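Local coordinates for protein 3-hydroxyisobutyrate dehydrogenase (Thermus thermophilus, PDB 2CVZ) that probably catalyses the NADP-dependent oxidation of 3-hydroxyisobutyrate to methylmalonate semialdehyde, a step in valine catabolism, at residues N169-W177 against L252-Y260. Numbering follows the deposited sequence.
Sequences NALLAVNLW and LLRLAREVY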
ATOM      1  N   ASN C 169     -18.168   5.841  -3.642  1.00 17.42           N
ATOM      2  CA  ASN C 169     -17.174   6.906  -3.655  1.00 18.30           C
ATOM      3  C   ASN C 169     -15.767   6.383  -3.408  1.00 17.39           C
ATOM      4  O   ASN C 169     -14.794   6.987  -3.848  1.00 17.59           O
ATOM      5  CB  ASN C 169     -17.550   7.994  -2.652  1.00 21.66           C
ATOM      6  CG  ASN C 169     -18.531   8.997  -3.239  1.00 23.88           C
ATOM      7  OD1 ASN C 169     -19.435   8.627  -3.995  1.00 27.64           O
ATOM      8  ND2 ASN C 169     -18.363  10.264  -2.894  1.00 23.56           N
ATOM      9  N   ALA C 170     -15.654   5.256  -2.713  1.00 15.59           N
ATOM     10  CA  ALA C 170     -14.341   4.667  -2.488  1.00 16.69           C
ATOM     11  C   ALA C 170     -13.842   4.154  -3.844  1.00 16.87           C
ATOM     12  O   ALA C 170     -12.663   4.274  -4.170  1.00 16.08           O
ATOM     13  CB  ALA C 170     -14.429   3.520  -1.487  1.00 15.77           C
ATOM     14  N   LEU C 171     -14.744   3.590  -4.642  1.00 16.59           N
ATOM     15  CA  LEU C 171     -14.348   3.093  -5.952  1.00 15.12           C
ATOM     16  C   LEU C 171     -13.951   4.260  -6.853  1.00 16.89           C
ATOM     17  O   LEU C 171     -12.961   4.179  -7.582  1.00 16.73           O
ATOM     18  CB  LEU C 171     -15.474   2.286  -6.595  1.00 16.57           C
ATOM     19  CG  LEU C 171     -15.894   1.011  -5.857  1.00 18.00           C
ATOM     20  CD1 LEU C 171     -16.834   0.208  -6.745  1.00 19.66           C
ATOM     21  CD2 LEU C 171     -14.669   0.178  -5.503  1.00 18.69           C
ATOM     22  N   LEU C 172     -14.721   5.344  -6.801  1.00 15.97           N
ATOM     23  CA  LEU C 172     -14.405   6.524  -7.600  1.00 16.53           C
ATOM     24  C   LEU C 172     -13.006   7.014  -7.218  1.00 14.96           C
ATOM     25  O   LEU C 172     -12.178   7.307  -8.083  1.00 14.65           O
ATOM     26  CB  LEU C 172     -15.445   7.627  -7.348  1.00 17.24           C
ATOM     27  CG  LEU C 172     -15.246   9.038  -7.925  1.00 21.56           C
ATOM     28  CD1 LEU C 172     -14.268   9.809  -7.069  1.00 23.70           C
ATOM     29  CD2 LEU C 172     -14.765   8.962  -9.370  1.00 18.53           C
ATOM     30  N   ALA C 173     -12.745   7.083  -5.915  1.00 14.99           N
ATOM     31  CA  ALA C 173     -11.451   7.542  -5.413  1.00 16.01           C
ATOM     32  C   ALA C 173     -10.298   6.704  -5.965  1.00 15.79           C
ATOM     33  O   ALA C 173      -9.307   7.240  -6.463  1.00 15.08           O
ATOM     34  CB  ALA C 173     -11.443   7.507  -3.880  1.00 16.65           C
ATOM     35  N   VAL C 174     -10.425   5.388  -5.871  1.00 15.43           N
ATOM     36  CA  VAL C 174      -9.389   4.501  -6.380  1.00 16.84           C
ATOM     37  C   VAL C 174      -9.218   4.657  -7.887  1.00 15.41           C
ATOM     38  O   VAL C 174      -8.101   4.778  -8.391  1.00 16.09           O
ATOM     39  CB  VAL C 174      -9.722   3.029  -6.070  1.00 16.96           C
ATOM     40  CG1 VAL C 174      -8.809   2.117  -6.863  1.00 20.91           C
ATOM     41  CG2 VAL C 174      -9.561   2.764  -4.585  1.00 20.16           C
ATOM     42  N   ASN C 175     -10.330   4.650  -8.612  1.00 15.45           N
ATOM     43  CA  ASN C 175     -10.273   4.777 -10.062  1.00 14.59           C
ATOM     44  C   ASN C 175      -9.570   6.059 -10.484  1.00 15.00           C
ATOM     45  O   ASN C 175      -8.701   6.046 -11.356  1.00 15.44           O
ATOM     46  CB  ASN C 175     -11.684   4.755 -10.653  1.00 14.90           C
ATOM     47  CG  ASN C 175     -12.404   3.443 -10.398  1.00 17.08           C
ATOM     48  OD1 ASN C 175     -11.800   2.458  -9.967  1.00 18.87           O
ATOM     49  ND2 ASN C 175     -13.701   3.420 -10.677  1.00 16.86           N
ATOM     50  N   LEU C 176      -9.954   7.162  -9.851  1.00 14.00           N
ATOM     51  CA  LEU C 176      -9.397   8.472 -10.161  1.00 15.15           C
ATOM     52  C   LEU C 176      -7.914   8.594  -9.833  1.00 15.27           C
ATOM     53  O   LEU C 176      -7.135   9.101 -10.638  1.00 14.22           O
ATOM     54  CB  LEU C 176     -10.186   9.548  -9.411  1.00 15.01           C
ATOM     55  CG  LEU C 176      -9.699  10.998  -9.496  1.00 17.07           C
ATOM     56  CD1 LEU C 176      -9.713  11.481 -10.943  1.00 17.07           C
ATOM     57  CD2 LEU C 176     -10.606  11.871  -8.641  1.00 18.23           C
ATOM     58  N   TRP C 177      -7.522   8.129  -8.653  1.00 14.70           N
ATOM     59  CA  TRP C 177      -6.127   8.219  -8.245  1.00 16.10           C
ATOM     60  C   TRP C 177      -5.207   7.329  -9.073  1.00 15.42           C
ATOM     61  O   TRP C 177      -4.146   7.770  -9.507  1.00 16.32           O
ATOM     62  CB  TRP C 177      -5.989   7.882  -6.758  1.00 15.69           C
ATOM     63  CG  TRP C 177      -4.586   8.030  -6.247  1.00 17.74           C
ATOM     64  CD1 TRP C 177      -3.590   7.096  -6.301  1.00 17.21           C
ATOM     65  CD2 TRP C 177      -4.014   9.191  -5.637  1.00 19.37           C
ATOM     66  NE1 TRP C 177      -2.436   7.603  -5.761  1.00 17.22           N
ATOM     67  CE2 TRP C 177      -2.667   8.888  -5.344  1.00 18.20           C
ATOM     68  CE3 TRP C 177      -4.509  10.461  -5.308  1.00 19.54           C
ATOM     69  CZ2 TRP C 177      -1.804   9.807  -4.738  1.00 20.26           C
ATOM     70  CZ3 TRP C 177      -3.649  11.378  -4.704  1.00 21.90           C
ATOM     71  CH2 TRP C 177      -2.312  11.042  -4.427  1.00 20.19           C
ATOM     72  N   LEU C 252      -6.321  -2.292  -1.166  1.00 16.68           N
ATOM     73  CA  LEU C 252      -6.470  -1.140  -2.051  1.00 17.10           C
ATOM     74  C   LEU C 252      -7.368  -0.045  -1.495  1.00 15.29           C
ATOM     75  O   LEU C 252      -6.991   1.127  -1.496  1.00 16.44           O
ATOM     76  CB  LEU C 252      -6.973  -1.568  -3.433  1.00 18.60           C
ATOM     77  CG  LEU C 252      -6.022  -2.419  -4.281  1.00 23.58           C
ATOM     78  CD1 LEU C 252      -6.588  -2.549  -5.691  1.00 24.65           C
ATOM     79  CD2 LEU C 252      -4.650  -1.766  -4.341  1.00 27.20           C
ATOM     80  N   LEU C 253      -8.551  -0.410  -1.016  1.00 14.78           N
ATOM     81  CA  LEU C 253      -9.454   0.594  -0.477  1.00 15.09           C
ATOM     82  C   LEU C 253      -8.892   1.260   0.778  1.00 15.11           C
ATOM     83  O   LEU C 253      -9.072   2.460   0.979  1.00 13.11           O
ATOM     84  CB  LEU C 253     -10.825  -0.022  -0.194  1.00 14.97           C
ATOM     85  CG  LEU C 253     -11.586  -0.502  -1.437  1.00 15.88           C
ATOM     86  CD1 LEU C 253     -12.981  -0.962  -1.027  1.00 16.03           C
ATOM     87  CD2 LEU C 253     -11.679   0.624  -2.465  1.00 17.04           C
ATOM     88  N   ARG C 254      -8.204   0.491   1.618  1.00 15.01           N
ATOM     89  CA  ARG C 254      -7.617   1.062   2.828  1.00 14.75           C
ATOM     90  C   ARG C 254      -6.573   2.112   2.447  1.00 15.34           C
ATOM     91  O   ARG C 254      -6.547   3.205   3.009  1.00 14.33           O
ATOM     92  CB  ARG C 254      -6.952  -0.028   3.674  1.00 16.47           C
ATOM     93  CG  ARG C 254      -7.917  -1.026   4.299  1.00 15.54           C
ATOM     94  CD  ARG C 254      -8.735  -0.436   5.452  1.00 16.63           C
ATOM     95  NE  ARG C 254      -9.511  -1.481   6.124  1.00 15.26           N
ATOM     96  CZ  ARG C 254     -10.495  -1.266   6.992  1.00 16.56           C
ATOM     97  NH1 ARG C 254     -10.857  -0.031   7.325  1.00 16.36           N
ATOM     98  NH2 ARG C 254     -11.130  -2.298   7.529  1.00 15.29           N
ATOM     99  N   LEU C 255      -5.711   1.772   1.491  1.00 15.02           N
ATOM    100  CA  LEU C 255      -4.670   2.696   1.050  1.00 17.84           C
ATOM    101  C   LEU C 255      -5.262   3.945   0.401  1.00 18.01           C
ATOM    102  O   LEU C 255      -4.714   5.046   0.523  1.00 16.18           O
ATOM    103  CB  LEU C 255      -3.726   2.001   0.064  1.00 21.69           C
ATOM    104  CG  LEU C 255      -2.285   1.794   0.542  1.00 28.10           C
ATOM    105  CD1 LEU C 255      -1.596   3.147   0.699  1.00 27.63           C
ATOM    106  CD2 LEU C 255      -2.282   1.032   1.867  1.00 29.99           C
ATOM    107  N   ALA C 256      -6.382   3.773  -0.292  1.00 16.49           N
ATOM    108  CA  ALA C 256      -7.039   4.898  -0.948  1.00 16.75           C
ATOM    109  C   ALA C 256      -7.367   6.006   0.052  1.00 16.39           C
ATOM    110  O   ALA C 256      -7.185   7.187  -0.245  1.00 15.48           O
ATOM    111  CB  ALA C 256      -8.311   4.428  -1.646  1.00 16.07           C
ATOM    112  N   ARG C 257      -7.849   5.637   1.237  1.00 15.69           N
ATOM    113  CA  ARG C 257      -8.184   6.647   2.240  1.00 16.42           C
ATOM    114  C   ARG C 257      -6.944   7.423   2.674  1.00 15.90           C
ATOM    115  O   ARG C 257      -7.004   8.633   2.891  1.00 16.64           O
ATOM    116  CB  ARG C 257      -8.821   6.018   3.482  1.00 14.61           C
ATOM    117  CG  ARG C 257      -9.480   7.051   4.418  1.00 14.73           C
ATOM    118  CD  ARG C 257      -9.168   6.789   5.892  1.00 15.77           C
ATOM    119  NE  ARG C 257      -7.836   7.257   6.267  1.00 16.47           N
ATOM    120  CZ  ARG C 257      -7.526   8.529   6.503  1.00 17.17           C
ATOM    121  NH1 ARG C 257      -8.453   9.478   6.410  1.00 16.70           N
ATOM    122  NH2 ARG C 257      -6.285   8.858   6.822  1.00 16.79           N
ATOM    123  N   GLU C 258      -5.818   6.725   2.801  1.00 16.07           N
ATOM    124  CA  GLU C 258      -4.585   7.376   3.232  1.00 16.03           C
ATOM    125  C   GLU C 258      -4.019   8.354   2.199  1.00 17.35           C
ATOM    126  O   GLU C 258      -3.591   9.458   2.563  1.00 17.11           O
ATOM    127  CB  GLU C 258      -3.528   6.325   3.595  1.00 16.72           C
ATOM    128  CG  GLU C 258      -3.991   5.305   4.636  1.00 16.28           C
ATOM    129  CD  GLU C 258      -4.575   5.946   5.886  1.00 17.04           C
ATOM    130  OE1 GLU C 258      -3.951   6.874   6.432  1.00 16.01           O
ATOM    131  OE2 GLU C 258      -5.660   5.513   6.332  1.00 15.46           O
ATOM    132  N   VAL C 259      -4.015   7.973   0.921  1.00 16.78           N
ATOM    133  CA  VAL C 259      -3.483   8.872  -0.100  1.00 16.49           C
ATOM    134  C   VAL C 259      -4.351  10.120  -0.263  1.00 17.11           C
ATOM    135  O   VAL C 259      -3.828  11.220  -0.457  1.00 16.16           O
ATOM    136  CB  VAL C 259      -3.298   8.161  -1.475  1.00 18.08           C
ATOM    137  CG1 VAL C 259      -2.367   6.961  -1.309  1.00 18.35           C
ATOM    138  CG2 VAL C 259      -4.639   7.740  -2.055  1.00 18.54           C
ATOM    139  N   TYR C 260      -5.671   9.974  -0.178  1.00 16.77           N
ATOM    140  CA  TYR C 260      -6.530  11.148  -0.294  1.00 15.85           C
ATOM    141  C   TYR C 260      -6.394  12.028   0.942  1.00 16.74           C
ATOM    142  O   TYR C 260      -6.598  13.238   0.870  1.00 15.76           O
ATOM    143  CB  TYR C 260      -7.992  10.742  -0.522  1.00 15.10           C
ATOM    144  CG  TYR C 260      -8.294  10.503  -1.987  1.00 15.88           C
ATOM    145  CD1 TYR C 260      -8.653  11.561  -2.828  1.00 16.68           C
ATOM    146  CD2 TYR C 260      -8.160   9.234  -2.547  1.00 15.27           C
ATOM    147  CE1 TYR C 260      -8.868  11.357  -4.191  1.00 15.98           C
ATOM    148  CE2 TYR C 260      -8.369   9.020  -3.908  1.00 15.91           C
ATOM    149  CZ  TYR C 260      -8.723  10.086  -4.722  1.00 15.67           C
ATOM    150  OH  TYR C 260      -8.926   9.875  -6.061  1.00 15.66           O
TER
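Tyr260 reaches across to the helix of Ala173, and its OH donates a hydrogen bond to Ala173 O at 2.7 Å. The hydroxyl meets a lone pair in the carbonyl plane, with a C=O...OH angle of 119°. Ala173 O also accepts the helical bond from Trp177 N, so two donors grip it. Ala173 CB packs close on Tyr260 CE2, at 3.4 Å. Trp177 directs the edge of its six-membered ring at a face of Tyr260, an edge-to-face pair with planes at 61°. A face of the indole takes Val259 CG2, a CH-pi contact 4.0 Å from the centroid of the five-membered ring. Trp177 CG lies anti to the backbone N (chi1 -177°), which lays the indole against Val259. A phenylalanine in place of Tyr260 would probably leave Ala173 O without its cross-helix donor, with only the helical N-H of Trp177 among the donors described here. These helices, 160-188 and 251-267, belong to the all-helical part that follows the Rossmann-type nucleotide-binding domain. The axes of segments 169-177 and 252-260 come within 9.6 Å of each other. Further along, Val174 CG2 touches Ala256 CB at 3.6 Å and also Leu253 CD2. Leu253 CD2 also approaches Ala170 CB. Leu236 of helix 229-243 packs on both Ala173 and Tyr260. Trp177 NE1 hydrogen-bonds to Glu181 OE2 of the same chain, and Trp177 also packs on Leu252 of a second subunit.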